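Local atomic coordinates of transcriptional regulators (LACI-FAMILY TRANSCRIPTIONAL REGULATORY PROTEIN) (Corynebacterium glutamicum, PDB entry 3GYB), a protein that probably binds regulatory DNA as a LacI-family transcription factor, with a periplasmic binding protein-like domain and a magnesium ion bound. Residues G86-Q91 / H95-N100; L132-S137 / G210-P215. All coordinates share one frame; numbering follows the deposited sequence.

In the fold
Contact 1 comes first along the chain and closes before contact 2 opens; their centres lie about 14 Å apart. Contact 1 joins the loop after strand 82-85 to strand 97-100, in one lobe of the LacI-type core. Contact 2, nearer the centre of the chain, sets helix 129-144 against the end of strand 207-211, in the other lobe. The two touch: the backbone O of R88 accepts a probable hydrogen bond from R133, and the side-chain amide of N100 is probably hydrogen-bonded to the hydroxyl of Y211, so both pairs bridge the lobes. D212 of contact 2 holds a magnesium ion with D229 and S231, about 9 Å from the CA of G86.

Contact 1 (G86-Q91 / H95-N100); sequences GTRITQ and HDSVAN
R88 reaches back across S97 and lays its guanidinium over the methyl of A99, whose CB sits 4.0 Å from the guanidinium plane and over its centre. With CG between the backbone N and the carbonyl carbon (chi1 51°), the bend at chi3 (46°) turns the guanidinium onto the strand. R88 NE then donates to S97 OG at 2.8 Å, the hydroxyl lying 19° out of the guanidinium plane. R88 NH2 adds two weak bonds, to S97 O at 2.9 Å and to the same OG, so one serine is gripped at both its hydroxyl and its carbonyl. Outside the two segments, H257 O and T258 OG1 take further bonds from NH2 and NH1, tying R88 to the next strand of the sheet as well.

At the other end the chains meet through backbone. G86 N donates to V98 O at 3.0 Å, and a water bridges G86 O to N100 N. Between these, A99 CB packs 3.8 Å from T87 N. At the backbone angles of G86 a side chain would press on the carbonyl O of the residue before. The arrangement is that of a loop leaving one parallel strand and folding back beside its sheet neighbour, in the periplasmic binding protein-like fold of LacI regulators.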
# COMPACT_ATOMS: atom_id res chain seq x y z
N GLY A 86 -10.27 -13.50 3.87
CA GLY A 86 -8.99 -13.18 4.46
C GLY A 86 -8.90 -13.49 5.94
O GLY A 86 -7.81 -13.64 6.49
N THR A 87 -10.06 -13.59 6.59
CA THR A 87 -10.11 -13.90 8.01
C THR A 87 -11.40 -14.64 8.33
O THR A 87 -12.14 -15.03 7.43
CB THR A 87 -10.04 -12.61 8.87
OG1 THR A 87 -10.00 -12.96 10.26
CG2 THR A 87 -11.24 -11.72 8.60
N ARG A 88 -11.66 -14.84 9.62
CA ARG A 88 -12.85 -15.54 10.07
C ARG A 88 -12.81 -15.66 11.59
O ARG A 88 -11.77 -15.42 12.21
CB ARG A 88 -12.90 -16.95 9.47
CG ARG A 88 -11.62 -17.73 9.66
CD ARG A 88 -11.73 -19.17 9.20
NE ARG A 88 -12.37 -19.31 7.90
CZ ARG A 88 -12.05 -20.24 7.00
NH1 ARG A 88 -11.08 -21.11 7.27
NH2 ARG A 88 -12.70 -20.31 5.85
N ILE A 89 -13.94 -16.01 12.19
CA ILE A 89 -14.01 -16.18 13.63
C ILE A 89 -13.45 -17.58 13.89
O ILE A 89 -13.95 -18.56 13.35
CB ILE A 89 -15.46 -16.11 14.14
CG1 ILE A 89 -16.19 -14.95 13.47
CG2 ILE A 89 -15.47 -15.94 15.65
CD1 ILE A 89 -15.55 -13.59 13.71
N THR A 90 -12.41 -17.66 14.72
CA THR A 90 -11.78 -18.93 15.02
C THR A 90 -12.77 -20.01 15.46
O THR A 90 -12.60 -21.18 15.13
CB THR A 90 -10.71 -18.78 16.13
OG1 THR A 90 -9.73 -17.81 15.72
CG2 THR A 90 -10.01 -20.10 16.38
N GLN A 91 -13.80 -19.60 16.19
CA GLN A 91 -14.81 -20.54 16.68
C GLN A 91 -15.88 -20.92 15.66
O GLN A 91 -16.07 -22.10 15.35
CB GLN A 91 -15.48 -19.98 17.94
CG GLN A 91 -16.16 -18.63 17.73
CD GLN A 91 -16.84 -18.10 18.98
OE1 GLN A 91 -17.42 -17.01 18.98
NE2 GLN A 91 -16.76 -18.87 20.06
N HIS A 95 -18.73 -21.73 6.82
CA HIS A 95 -19.65 -21.73 5.69
C HIS A 95 -19.67 -20.44 4.87
O HIS A 95 -19.83 -20.48 3.65
CB HIS A 95 -21.08 -22.04 6.15
CG HIS A 95 -21.73 -20.93 6.91
ND1 HIS A 95 -21.56 -20.76 8.27
CD2 HIS A 95 -22.55 -19.93 6.50
CE1 HIS A 95 -22.25 -19.70 8.66
NE2 HIS A 95 -22.86 -19.18 7.61
N ASP A 96 -19.49 -19.31 5.54
CA ASP A 96 -19.52 -18.04 4.83
C ASP A 96 -18.19 -17.30 4.87
O ASP A 96 -18.14 -16.07 4.77
CB ASP A 96 -20.63 -17.15 5.40
CG ASP A 96 -20.43 -16.82 6.86
OD1 ASP A 96 -19.55 -17.43 7.51
OD2 ASP A 96 -21.16 -15.94 7.36
N SER A 97 -17.11 -18.06 5.01
CA SER A 97 -15.80 -17.45 5.04
C SER A 97 -14.79 -18.25 4.21
O SER A 97 -14.89 -19.47 4.07
CB SER A 97 -15.31 -17.31 6.48
OG SER A 97 -14.98 -18.57 7.04
N VAL A 98 -13.83 -17.52 3.64
CA VAL A 98 -12.76 -18.10 2.84
C VAL A 98 -11.50 -17.44 3.39
O VAL A 98 -11.42 -16.22 3.44
CB VAL A 98 -12.89 -17.75 1.35
CG1 VAL A 98 -11.71 -18.34 0.58
CG2 VAL A 98 -14.21 -18.28 0.78
N ALA A 99 -10.54 -18.25 3.82
CA ALA A 99 -9.30 -17.72 4.37
C ALA A 99 -8.22 -18.78 4.31
O ALA A 99 -8.50 -19.96 4.12
CB ALA A 99 -9.51 -17.28 5.82
N ASN A 100 -6.97 -18.36 4.47
CA ASN A 100 -5.88 -19.31 4.47
C ASN A 100 -5.83 -19.90 5.87
O ASN A 100 -6.49 -19.40 6.78
CB ASN A 100 -4.56 -18.63 4.11
CG ASN A 100 -3.89 -17.96 5.30
OD1 ASN A 100 -4.54 -17.31 6.12
ND2 ASN A 100 -2.57 -18.11 5.38
O HOH W 1 -6.56 -15.51 4.86

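Contact 2 (L132-S137 / G210-P215); sequences LRRFES and GYDNTP. With MG (magnesium ion), chain C.
The guanidinium of R134 lies flat on the ring of Y211, their planes only 9° apart and their centres 3.6 Å from each other. This is the tight part of the contact, a cation-pi stack in which R134 NH2 comes within 3.4 Å of Y211 CE2. The aliphatic part joins in: R134 CD lies 4.0 Å from the Y211 ring centroid, over the face, in a CH-pi contact. From CG to NE the arginine is extended, which carries its flat head away from helix 129-144 and out over the tyrosine. Polar partners at the guanidinium's nitrogens fix the rotation of that head, with NE in a salt bridge to D102 and NH1 bonded to S183 O.

Toward D212 the fit is looser. R134 NH1 stays 3.9 Å from D212 OD1, a long salt bridge, and a water fills in. Lying in the guanidinium plane, it accepts from R134 NH2 at 2.9 Å and donates to D212 OD1 at 2.6 Å. On the far side of D212 its backbone O binds the magnesium ion at 2.2 Å, with three waters, and D229 and S231 complete the site. In LacI relatives an arginine from this helix and an aspartate after this strand hold the effector, so R134 and D212 probably line the equivalent pocket in the cleft of this periplasmic binding protein-like fold.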
# COMPACT_ATOMS: atom_id res chain seq x y z
N LEU A 132 -4.19 -13.38 16.34
CA LEU A 132 -4.26 -14.27 17.49
C LEU A 132 -3.92 -15.70 17.09
O LEU A 132 -3.17 -16.38 17.79
CB LEU A 132 -5.65 -14.22 18.13
CG LEU A 132 -5.83 -13.25 19.30
CD1 LEU A 132 -5.60 -11.82 18.84
CD2 LEU A 132 -7.23 -13.40 19.88
N ARG A 133 -4.46 -16.14 15.96
CA ARG A 133 -4.20 -17.49 15.47
C ARG A 133 -2.71 -17.68 15.18
O ARG A 133 -2.13 -18.71 15.52
CB ARG A 133 -5.02 -17.76 14.21
CG ARG A 133 -6.52 -17.92 14.47
CD ARG A 133 -7.24 -18.45 13.23
NE ARG A 133 -7.38 -17.45 12.18
CZ ARG A 133 -8.33 -16.51 12.15
NH1 ARG A 133 -9.22 -16.44 13.13
NH2 ARG A 133 -8.39 -15.65 11.14
N ARG A 134 -2.09 -16.69 14.55
CA ARG A 134 -0.67 -16.78 14.23
C ARG A 134 0.18 -16.79 15.49
O ARG A 134 1.22 -17.45 15.53
CB ARG A 134 -0.28 -15.64 13.29
CG ARG A 134 -0.95 -15.78 11.93
CD ARG A 134 -0.74 -14.58 11.01
NE ARG A 134 -1.69 -14.64 9.90
CZ ARG A 134 -1.85 -13.67 9.00
NH1 ARG A 134 -1.12 -12.56 9.06
NH2 ARG A 134 -2.76 -13.81 8.04
N PHE A 135 -0.26 -16.06 16.51
CA PHE A 135 0.46 -16.01 17.77
C PHE A 135 0.35 -17.36 18.47
O PHE A 135 1.33 -17.89 18.98
CB PHE A 135 -0.12 -14.92 18.68
CG PHE A 135 0.20 -15.11 20.14
CD1 PHE A 135 1.49 -14.89 20.63
CD2 PHE A 135 -0.78 -15.56 21.02
CE1 PHE A 135 1.80 -15.13 21.97
CE2 PHE A 135 -0.48 -15.80 22.36
CZ PHE A 135 0.81 -15.58 22.84
N GLU A 136 -0.86 -17.91 18.49
CA GLU A 136 -1.08 -19.20 19.14
C GLU A 136 -0.27 -20.31 18.47
O GLU A 136 0.32 -21.16 19.14
CB GLU A 136 -2.57 -19.54 19.13
CG GLU A 136 -3.42 -18.56 19.92
CD GLU A 136 -4.88 -18.96 19.98
OE1 GLU A 136 -5.49 -19.18 18.91
OE2 GLU A 136 -5.42 -19.05 21.10
N SER A 137 -0.23 -20.29 17.14
CA SER A 137 0.52 -21.30 16.41
C SER A 137 2.02 -21.10 16.64
O SER A 137 2.77 -22.06 16.76
CB SER A 137 0.20 -21.22 14.91
OG SER A 137 0.96 -22.17 14.19
N GLY A 210 8.02 -12.36 7.27
CA GLY A 210 6.71 -11.75 7.39
C GLY A 210 5.58 -12.68 7.03
O GLY A 210 5.74 -13.91 7.05
N TYR A 211 4.43 -12.11 6.69
CA TYR A 211 3.25 -12.90 6.35
C TYR A 211 2.33 -12.02 5.50
O TYR A 211 2.03 -10.89 5.89
CB TYR A 211 2.52 -13.32 7.64
CG TYR A 211 1.63 -14.55 7.54
CD1 TYR A 211 1.85 -15.66 8.36
CD2 TYR A 211 0.55 -14.59 6.66
CE1 TYR A 211 1.02 -16.77 8.32
CE2 TYR A 211 -0.29 -15.71 6.61
CZ TYR A 211 -0.05 -16.79 7.44
OH TYR A 211 -0.88 -17.89 7.39
N ASP A 212 1.92 -12.55 4.35
CA ASP A 212 1.01 -11.90 3.39
C ASP A 212 1.55 -11.83 1.96
O ASP A 212 0.77 -11.80 1.03
CB ASP A 212 0.65 -10.45 3.78
CG ASP A 212 -0.30 -10.38 4.96
OD1 ASP A 212 -0.86 -11.43 5.35
OD2 ASP A 212 -0.49 -9.26 5.48
N ASN A 213 2.86 -11.80 1.79
CA ASN A 213 3.44 -11.65 0.45
C ASN A 213 2.81 -10.45 -0.25
O ASN A 213 2.31 -10.55 -1.39
CB ASN A 213 3.26 -12.89 -0.42
CG ASN A 213 4.06 -12.78 -1.72
OD1 ASN A 213 5.20 -12.32 -1.71
ND2 ASN A 213 3.46 -13.19 -2.84
N THR A 214 2.84 -9.32 0.44
CA THR A 214 2.32 -8.06 -0.07
C THR A 214 3.20 -7.63 -1.24
O THR A 214 4.30 -8.14 -1.42
CB THR A 214 2.44 -6.94 0.98
OG1 THR A 214 3.81 -6.87 1.42
CG2 THR A 214 1.53 -7.19 2.16
N PRO A 215 2.71 -6.69 -2.06
CA PRO A 215 3.51 -6.22 -3.20
C PRO A 215 4.83 -5.63 -2.68
O PRO A 215 5.86 -5.73 -3.34
CB PRO A 215 2.61 -5.16 -3.83
CG PRO A 215 1.24 -5.71 -3.58
CD PRO A 215 1.33 -6.16 -2.13
MG MG C . -1.11 -12.18 0.03
O HOH W 2 -3.30 -12.29 5.67
O HOH W 3 -0.40 -10.66 -1.45
O HOH W 4 -0.16 -13.70 -1.20
O HOH W 5 -2.18 -10.78 1.37